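PDB 4R8X: uricase from Bacillus fastidiosus, which catalyses the oxidation of urate to 5-hydroxyisourate with molecular oxygen, the first step of urate degradation to (S)-allantoin. Local coordinates for residues 40-54 and 105-118. Residues are numbered along the deposited sequence; the frame is centred on the assembly and turned at random.
Sequences IFGMNAKVALKGEQL and HLDAVRLEAKEYAF
Strands 40-50 and 108-125 are antiparallel neighbours in the large sheet of the uricase, which has the tunnelling fold (T-fold), and their ladder ends in a classic beta bulge where Asp-107 and Ala-108 both face Lys-50. Lys-50 O accepts from Asp-107 N at 2.8 Å and from Ala-108 N at 3.2 Å, the latter meeting it from above the carbonyl plane. Just beyond, Asp-107 OD2 takes the backbone N-H of Glu-52 at 3.0 Å, from above the carboxylate plane, as the chain turns into the short 3-10 segment 52-54. Replacing Asp-107 by alanine removes the carboxylate, which would probably leave Glu-52 N without this acceptor and the turn freer to move. On the face under helix 88-102, Val-47 and Leu-111 lie alongside each other, CG2 of Val-47 being 3.6 Å from Leu-111 CD2; Phe-99 packs on Val-47 and Val-109. On the opposite face, a salt bridge runs along strand 108-125, Arg-110 NE meeting Glu-112 OE2 at 2.8 Å in the guanidinium plane, and a water links Glu-112 OE1 across to Lys-46 NZ. Where the strands splay, Ile-40 turns CG1 anti to its carbonyl carbon (chi1 -62°), which carries CD1 over the Phe-118 ring, 3.9 Å from the centroid.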
ATOM      1  N   ILE D  40      26.597  -0.904   0.849  1.00 12.92           N
ATOM      2  CA  ILE D  40      25.546  -1.163  -0.114  1.00 12.77           C
ATOM      3  C   ILE D  40      25.241   0.158  -0.808  1.00 12.82           C
ATOM      4  O   ILE D  40      25.028   1.189  -0.154  1.00 13.72           O
ATOM      5  CB  ILE D  40      24.281  -1.742   0.553  1.00 13.76           C
ATOM      6  CG1 ILE D  40      24.602  -3.085   1.209  1.00 14.49           C
ATOM      7  CG2 ILE D  40      23.165  -1.906  -0.475  1.00 14.46           C
ATOM      8  CD1 ILE D  40      23.549  -3.572   2.197  1.00 15.19           C
ATOM      9  N   PHE D  41      25.275   0.125  -2.136  1.00 12.62           N
ATOM     10  CA  PHE D  41      24.974   1.278  -2.969  1.00 11.55           C
ATOM     11  C   PHE D  41      23.838   0.810  -3.862  1.00 12.00           C
ATOM     12  O   PHE D  41      24.065   0.295  -4.964  1.00 11.68           O
ATOM     13  CB  PHE D  41      26.229   1.630  -3.783  1.00 13.04           C
ATOM     14  CG  PHE D  41      26.116   2.877  -4.623  1.00 13.85           C
ATOM     15  CD1 PHE D  41      26.180   4.129  -4.041  1.00 14.56           C
ATOM     16  CD2 PHE D  41      25.997   2.788  -6.002  1.00 14.93           C
ATOM     17  CE1 PHE D  41      26.115   5.284  -4.827  1.00 14.91           C
ATOM     18  CE2 PHE D  41      25.923   3.927  -6.788  1.00 15.04           C
ATOM     19  CZ  PHE D  41      25.974   5.179  -6.200  1.00 15.00           C
ATOM     20  N   GLY D  42      22.610   0.958  -3.359  1.00 13.03           N
ATOM     21  CA  GLY D  42      21.450   0.386  -4.019  1.00 12.43           C
ATOM     22  C   GLY D  42      20.366   1.391  -4.334  1.00 10.97           C
ATOM     23  O   GLY D  42      20.193   2.384  -3.627  1.00 11.39           O
ATOM     24  N   MET D  43      19.605   1.116  -5.381  1.00 11.18           N
ATOM     25  CA  MET D  43      18.562   2.039  -5.811  1.00 10.86           C
ATOM     26  C   MET D  43      17.529   1.334  -6.672  1.00 11.00           C
ATOM     27  O   MET D  43      17.769   0.238  -7.192  1.00 12.20           O
ATOM     28  CB  MET D  43      19.176   3.180  -6.626  1.00 11.82           C
ATOM     29  CG  MET D  43      19.650   2.718  -8.002  1.00 13.31           C
ATOM     30  SD  MET D  43      20.887   3.753  -8.778  1.00 17.25           S
ATOM     31  CE  MET D  43      22.292   3.346  -7.742  1.00 17.83           C
ATOM     32  N   ASN D  44      16.388   1.995  -6.825  1.00 10.57           N
ATOM     33  CA  ASN D  44      15.383   1.654  -7.797  1.00 10.15           C
ATOM     34  C   ASN D  44      15.530   2.689  -8.911  1.00 10.09           C
ATOM     35  O   ASN D  44      15.180   3.854  -8.717  1.00 11.15           O
ATOM     36  CB  ASN D  44      13.996   1.744  -7.148  1.00 11.27           C
ATOM     37  CG  ASN D  44      12.874   1.432  -8.114  1.00 11.49           C
ATOM     38  OD1 ASN D  44      13.050   1.498  -9.329  1.00 12.22           O
ATOM     39  ND2 ASN D  44      11.701   1.093  -7.575  1.00 12.76           N
ATOM     40  N   ALA D  45      16.044   2.253 -10.063  1.00 10.16           N
ATOM     41  CA  ALA D  45      16.282   3.144 -11.192  1.00 11.24           C
ATOM     42  C   ALA D  45      15.200   3.039 -12.263  1.00 11.56           C
ATOM     43  O   ALA D  45      14.590   1.985 -12.455  1.00 11.70           O
ATOM     44  CB  ALA D  45      17.658   2.881 -11.805  1.00 12.77           C
ATOM     45  N   LYS D  46      14.986   4.144 -12.972  1.00 12.15           N
ATOM     46  CA  LYS D  46      14.016   4.218 -14.054  1.00 12.29           C
ATOM     47  C   LYS D  46      14.670   4.954 -15.205  1.00 13.11           C
ATOM     48  O   LYS D  46      15.107   6.102 -15.054  1.00 13.90           O
ATOM     49  CB  LYS D  46      12.765   4.969 -13.594  1.00 13.54           C
ATOM     50  CG  LYS D  46      11.646   5.009 -14.618  1.00 14.95           C
ATOM     51  CD  LYS D  46      10.440   5.765 -14.075  1.00 18.14           C
ATOM     52  CE  LYS D  46       9.280   5.740 -15.054  1.00 21.46           C
ATOM     53  NZ  LYS D  46       7.998   6.020 -14.342  1.00 22.42           N
ATOM     54  N   VAL D  47      14.750   4.288 -16.350  1.00 11.81           N
ATOM     55  CA  VAL D  47      15.408   4.868 -17.520  1.00 11.62           C
ATOM     56  C   VAL D  47      14.412   5.117 -18.633  1.00 12.04           C
ATOM     57  O   VAL D  47      13.553   4.280 -18.898  1.00 12.73           O
ATOM     58  CB  VAL D  47      16.563   3.972 -18.049  1.00 12.45           C
ATOM     59  CG1 VAL D  47      16.085   2.550 -18.366  1.00 13.90           C
ATOM     60  CG2 VAL D  47      17.236   4.614 -19.265  1.00 12.84           C
ATOM     61  N   ALA D  48      14.520   6.287 -19.265  1.00 11.28           N
ATOM     62  CA  ALA D  48      13.712   6.621 -20.427  1.00 11.22           C
ATOM     63  C   ALA D  48      14.638   7.018 -21.566  1.00 11.14           C
ATOM     64  O   ALA D  48      15.552   7.828 -21.366  1.00 12.16           O
ATOM     65  CB  ALA D  48      12.757   7.764 -20.106  1.00 12.79           C
ATOM     66  N   LEU D  49      14.413   6.433 -22.741  1.00 11.04           N
ATOM     67  CA  LEU D  49      15.160   6.795 -23.946  1.00 11.46           C
ATOM     68  C   LEU D  49      14.306   7.706 -24.820  1.00 11.40           C
ATOM     69  O   LEU D  49      13.102   7.519 -24.940  1.00 12.07           O
ATOM     70  CB  LEU D  49      15.544   5.535 -24.723  1.00 12.97           C
ATOM     71  CG  LEU D  49      16.266   4.427 -23.961  1.00 13.60           C
ATOM     72  CD1 LEU D  49      16.794   3.400 -24.949  1.00 13.99           C
ATOM     73  CD2 LEU D  49      17.397   4.965 -23.093  1.00 13.78           C
ATOM     74  N   LYS D  50      14.939   8.692 -25.447  1.00 11.94           N
ATOM     75  CA  LYS D  50      14.237   9.645 -26.305  1.00 12.03           C
ATOM     76  C   LYS D  50      14.981   9.868 -27.606  1.00 13.05           C
ATOM     77  O   LYS D  50      16.209   9.767 -27.666  1.00 14.25           O
ATOM     78  CB  LYS D  50      14.097  11.000 -25.610  1.00 13.91           C
ATOM     79  CG  LYS D  50      13.283  10.986 -24.330  1.00 15.42           C
ATOM     80  CD  LYS D  50      13.319  12.346 -23.645  1.00 16.93           C
ATOM     81  CE  LYS D  50      12.525  12.334 -22.343  1.00 17.59           C
ATOM     82  NZ  LYS D  50      12.527  13.678 -21.698  1.00 18.12           N
ATOM     83  N   GLY D  51      14.223  10.192 -28.644  1.00 14.65           N
ATOM     84  CA  GLY D  51      14.802  10.585 -29.914  1.00 15.43           C
ATOM     85  C   GLY D  51      13.786  10.548 -31.029  1.00 15.21           C
ATOM     86  O   GLY D  51      12.926   9.676 -31.065  1.00 13.89           O
ATOM     87  N   GLU D  52      13.893  11.493 -31.954  1.00 17.22           N
ATOM     88  CA  GLU D  52      12.978  11.553 -33.086  1.00 17.09           C
ATOM     89  C   GLU D  52      12.990  10.254 -33.891  1.00 16.69           C
ATOM     90  O   GLU D  52      11.995   9.900 -34.523  1.00 17.09           O
ATOM     91  CB  GLU D  52      13.333  12.732 -33.996  1.00 18.17           C
ATOM     92  CG  GLU D  52      14.777  12.713 -34.484  0.52 20.35           C
ATOM     93  CD  GLU D  52      15.041  13.721 -35.588  0.25 21.78           C
ATOM     94  OE1 GLU D  52      14.112  14.002 -36.377  0.28 22.39           O
ATOM     95  OE2 GLU D  52      16.177  14.233 -35.668  0.36 22.41           O
ATOM     96  N   GLN D  53      14.113   9.540 -33.858  1.00 15.60           N
ATOM     97  CA  GLN D  53      14.233   8.297 -34.606  1.00 16.95           C
ATOM     98  C   GLN D  53      13.436   7.125 -34.027  1.00 15.47           C
ATOM     99  O   GLN D  53      13.416   6.050 -34.619  1.00 16.72           O
ATOM    100  CB  GLN D  53      15.701   7.915 -34.768  1.00 18.72           C
ATOM    101  CG  GLN D  53      16.478   8.893 -35.638  1.00 20.22           C
ATOM    102  CD  GLN D  53      17.840   8.373 -36.024  1.00 22.86           C
ATOM    103  OE1 GLN D  53      17.963   7.291 -36.601  1.00 23.45           O
ATOM    104  NE2 GLN D  53      18.877   9.136 -35.695  1.00 23.61           N
ATOM    105  N   LEU D  54      12.788   7.333 -32.883  1.00 13.78           N
ATOM    106  CA  LEU D  54      11.940   6.300 -32.291  1.00 13.90           C
ATOM    107  C   LEU D  54      10.518   6.329 -32.856  1.00 13.43           C
ATOM    108  O   LEU D  54       9.693   5.484 -32.527  1.00 13.55           O
ATOM    109  CB  LEU D  54      11.891   6.463 -30.765  1.00 14.54           C
ATOM    110  CG  LEU D  54      13.248   6.428 -30.054  1.00 16.28           C
ATOM    111  CD1 LEU D  54      13.086   6.578 -28.548  1.00 17.27           C
ATOM    112  CD2 LEU D  54      13.998   5.141 -30.385  1.00 17.82           C
ATOM    113  N   HIS D 105      21.525   6.653 -32.324  1.00 18.85           N
ATOM    114  CA  HIS D 105      20.187   7.072 -32.751  1.00 19.58           C
ATOM    115  C   HIS D 105      19.342   7.701 -31.636  1.00 18.71           C
ATOM    116  O   HIS D 105      18.236   8.185 -31.883  1.00 19.14           O
ATOM    117  CB  HIS D 105      19.434   5.889 -33.352  1.00 20.49           C
ATOM    118  CG  HIS D 105      19.159   4.797 -32.370  1.00 21.77           C
ATOM    119  ND1 HIS D 105      20.104   3.858 -32.022  1.00 22.59           N
ATOM    120  CD2 HIS D 105      18.048   4.499 -31.655  1.00 22.16           C
ATOM    121  CE1 HIS D 105      19.587   3.025 -31.138  1.00 22.67           C
ATOM    122  NE2 HIS D 105      18.341   3.395 -30.893  1.00 22.89           N
ATOM    123  N   LEU D 106      19.852   7.679 -30.409  1.00 17.02           N
ATOM    124  CA  LEU D 106      19.168   8.321 -29.298  1.00 15.85           C
ATOM    125  C   LEU D 106      19.565   9.791 -29.215  1.00 15.30           C
ATOM    126  O   LEU D 106      20.735  10.129 -29.430  1.00 16.42           O
ATOM    127  CB  LEU D 106      19.548   7.629 -27.992  1.00 16.03           C
ATOM    128  CG  LEU D 106      19.232   6.137 -27.892  1.00 16.45           C
ATOM    129  CD1 LEU D 106      19.689   5.599 -26.546  1.00 16.48           C
ATOM    130  CD2 LEU D 106      17.746   5.876 -28.131  1.00 17.55           C
ATOM    131  N   ASP D 107      18.600  10.657 -28.897  1.00 14.89           N
ATOM    132  CA  ASP D 107      18.857  12.090 -28.718  1.00 15.89           C
ATOM    133  C   ASP D 107      19.041  12.451 -27.242  1.00 14.46           C
ATOM    134  O   ASP D 107      19.743  13.396 -26.919  1.00 14.73           O
ATOM    135  CB  ASP D 107      17.707  12.948 -29.268  1.00 17.63           C
ATOM    136  CG  ASP D 107      17.488  12.790 -30.764  1.00 21.65           C
ATOM    137  OD1 ASP D 107      18.425  12.393 -31.482  1.00 22.20           O
ATOM    138  OD2 ASP D 107      16.364  13.092 -31.222  1.00 23.83           O
ATOM    139  N   ALA D 108      18.379  11.721 -26.351  1.00 14.14           N
ATOM    140  CA  ALA D 108      18.467  12.023 -24.926  1.00 12.61           C
ATOM    141  C   ALA D 108      18.154  10.780 -24.115  1.00 11.88           C
ATOM    142  O   ALA D 108      17.442   9.886 -24.586  1.00 13.13           O
ATOM    143  CB  ALA D 108      17.516  13.157 -24.548  1.00 13.92           C
ATOM    144  N   VAL D 109      18.736  10.718 -22.918  1.00 12.06           N
ATOM    145  CA  VAL D 109      18.477   9.642 -21.968  1.00 11.62           C
ATOM    146  C   VAL D 109      18.217  10.223 -20.582  1.00 11.11           C
ATOM    147  O   VAL D 109      18.989  11.044 -20.098  1.00 12.15           O
ATOM    148  CB  VAL D 109      19.671   8.673 -21.885  1.00 12.85           C
ATOM    149  CG1 VAL D 109      19.395   7.565 -20.857  1.00 12.56           C
ATOM    150  CG2 VAL D 109      19.962   8.072 -23.258  1.00 14.84           C
ATOM    151  N   ARG D 110      17.132   9.783 -19.949  1.00 11.63           N
ATOM    152  CA  ARG D 110      16.772  10.258 -18.619  1.00 11.05           C
ATOM    153  C   ARG D 110      16.826   9.124 -17.616  1.00 10.90           C
ATOM    154  O   ARG D 110      16.206   8.081 -17.823  1.00 12.77           O
ATOM    155  CB  ARG D 110      15.343  10.806 -18.639  1.00 12.12           C
ATOM    156  CG  ARG D 110      14.847  11.343 -17.300  1.00 13.40           C
ATOM    157  CD  ARG D 110      13.408  11.821 -17.423  1.00 15.34           C
ATOM    158  NE  ARG D 110      12.897  12.443 -16.201  1.00 15.16           N
ATOM    159  CZ  ARG D 110      13.083  13.720 -15.898  1.00 15.47           C
ATOM    160  NH1 ARG D 110      13.776  14.491 -16.725  1.00 15.62           N
ATOM    161  NH2 ARG D 110      12.585  14.232 -14.779  1.00 16.57           N
ATOM    162  N   LEU D 111      17.561   9.335 -16.536  1.00 10.28           N
ATOM    163  CA  LEU D 111      17.578   8.392 -15.422  1.00 12.02           C
ATOM    164  C   LEU D 111      17.017   9.050 -14.179  1.00 12.45           C
ATOM    165  O   LEU D 111      17.384  10.178 -13.844  1.00 13.65           O
ATOM    166  CB  LEU D 111      19.004   7.923 -15.129  1.00 14.32           C
ATOM    167  CG  LEU D 111      19.508   6.615 -15.727  1.00 15.01           C
ATOM    168  CD1 LEU D 111      18.761   5.415 -15.140  1.00 15.43           C
ATOM    169  CD2 LEU D 111      19.447   6.665 -17.260  1.00 15.84           C
ATOM    170  N   GLU D 112      16.120   8.332 -13.507  1.00 12.37           N
ATOM    171  CA  GLU D 112      15.610   8.726 -12.199  1.00 13.40           C
ATOM    172  C   GLU D 112      15.957   7.619 -11.214  1.00 13.52           C
ATOM    173  O   GLU D 112      15.960   6.441 -11.579  1.00 15.21           O
ATOM    174  CB  GLU D 112      14.093   8.887 -12.249  1.00 15.77           C
ATOM    175  CG  GLU D 112      13.637   9.984 -13.183  1.00 18.61           C
ATOM    176  CD  GLU D 112      12.131  10.039 -13.349  1.00 22.32           C
ATOM    177  OE1 GLU D 112      11.410   9.344 -12.598  1.00 25.60           O
ATOM    178  OE2 GLU D 112      11.667  10.776 -14.244  1.00 22.91           O
ATOM    179  N   ALA D 113      16.255   7.973  -9.971  1.00 11.83           N
ATOM    180  CA  ALA D 113      16.557   6.934  -8.998  1.00 12.40           C
ATOM    181  C   ALA D 113      16.018   7.271  -7.627  1.00 11.21           C
ATOM    182  O   ALA D 113      15.999   8.427  -7.206  1.00 12.22           O
ATOM    183  CB  ALA D 113      18.060   6.657  -8.952  1.00 13.82           C
ATOM    184  N   LYS D 114      15.546   6.232  -6.945  1.00 11.22           N
ATOM    185  CA  LYS D 114      15.165   6.305  -5.538  1.00 12.04           C
ATOM    186  C   LYS D 114      16.072   5.369  -4.767  1.00 10.98           C
ATOM    187  O   LYS D 114      16.120   4.179  -5.064  1.00 11.46           O
ATOM    188  CB  LYS D 114      13.716   5.868  -5.360  1.00 13.55           C
ATOM    189  CG  LYS D 114      12.710   6.791  -6.029  1.00 15.31           C
ATOM    190  CD  LYS D 114      11.281   6.279  -5.848  1.00 19.43           C
ATOM    191  CE  LYS D 114      10.273   7.187  -6.548  1.00 23.90           C
ATOM    192  NZ  LYS D 114       8.891   6.631  -6.526  1.00 26.99           N
ATOM    193  N   GLU D 115      16.808   5.898  -3.799  1.00 10.66           N
ATOM    194  CA  GLU D 115      17.716   5.078  -3.008  1.00  9.62           C
ATOM    195  C   GLU D 115      16.947   3.940  -2.370  1.00  9.93           C
ATOM    196  O   GLU D 115      15.793   4.116  -1.973  1.00 11.38           O
ATOM    197  CB  GLU D 115      18.381   5.914  -1.914  1.00 10.55           C
ATOM    198  CG  GLU D 115      19.371   5.148  -1.063  1.00 11.01           C
ATOM    199  CD  GLU D 115      19.825   5.936   0.142  1.00 12.49           C
ATOM    200  OE1 GLU D 115      19.016   6.715   0.700  1.00 12.44           O
ATOM    201  OE2 GLU D 115      20.994   5.785   0.532  1.00 14.15           O
ATOM    202  N   TYR D 116      17.591   2.779  -2.332  1.00  9.81           N
ATOM    203  CA  TYR D 116      17.103   1.611  -1.608  1.00 10.34           C
ATOM    204  C   TYR D 116      17.953   1.634  -0.343  1.00 11.46           C
ATOM    205  O   TYR D 116      19.077   1.125  -0.319  1.00 11.96           O
ATOM    206  CB  TYR D 116      17.376   0.383  -2.465  1.00 11.19           C
ATOM    207  CG  TYR D 116      16.740  -0.942  -2.056  1.00 10.76           C
ATOM    208  CD1 TYR D 116      15.538  -1.361  -2.619  1.00 12.98           C
ATOM    209  CD2 TYR D 116      17.393  -1.819  -1.191  1.00 13.06           C
ATOM    210  CE1 TYR D 116      14.982  -2.600  -2.294  1.00 13.40           C
ATOM    211  CE2 TYR D 116      16.851  -3.041  -0.864  1.00 13.84           C
ATOM    212  CZ  TYR D 116      15.649  -3.431  -1.418  1.00 13.02           C
ATOM    213  OH  TYR D 116      15.123  -4.673  -1.083  1.00 16.56           O
ATOM    214  N   ALA D 117      17.415   2.271   0.694  1.00 11.11           N
ATOM    215  CA  ALA D 117      18.197   2.735   1.831  1.00 11.41           C
ATOM    216  C   ALA D 117      18.429   1.667   2.880  1.00 11.03           C
ATOM    217  O   ALA D 117      17.527   0.857   3.188  1.00 10.22           O
ATOM    218  CB  ALA D 117      17.498   3.898   2.493  1.00 12.96           C
ATOM    219  N   PHE D 118      19.623   1.707   3.465  1.00 12.19           N
ATOM    220  CA  PHE D 118      19.987   0.827   4.577  1.00 12.51           C
ATOM    221  C   PHE D 118      20.571   1.625   5.729  1.00 13.79           C
ATOM    222  O   PHE D 118      21.382   2.523   5.513  1.00 15.89           O
ATOM    223  CB  PHE D 118      21.007  -0.222   4.127  1.00 13.23           C
ATOM    224  CG  PHE D 118      20.397  -1.379   3.390  1.00 15.07           C
ATOM    225  CD1 PHE D 118      20.352  -1.392   2.000  1.00 16.57           C
ATOM    226  CD2 PHE D 118      19.855  -2.450   4.089  1.00 15.74           C
ATOM    227  CE1 PHE D 118      19.786  -2.470   1.323  1.00 15.86           C
ATOM    228  CE2 PHE D 118      19.283  -3.511   3.425  1.00 16.59           C
ATOM    229  CZ  PHE D 118      19.249  -3.523   2.039  1.00 16.08           C
TER
HETATM  230  O   HOH W   1      21.800   1.808  -0.721  1.00 14.05           O
HETATM  231  O   HOH W   2       8.811   8.575 -12.987  1.00 39.10           O
HETATM  232  O   HOH W   3      17.730  14.430 -33.545  1.00 47.23           O
HETATM  233  O   HOH W   4      16.709  10.149 -32.554  1.00 21.62           O
HETATM  234  O   HOH W   5      18.974  11.552 -34.639  1.00 40.54           O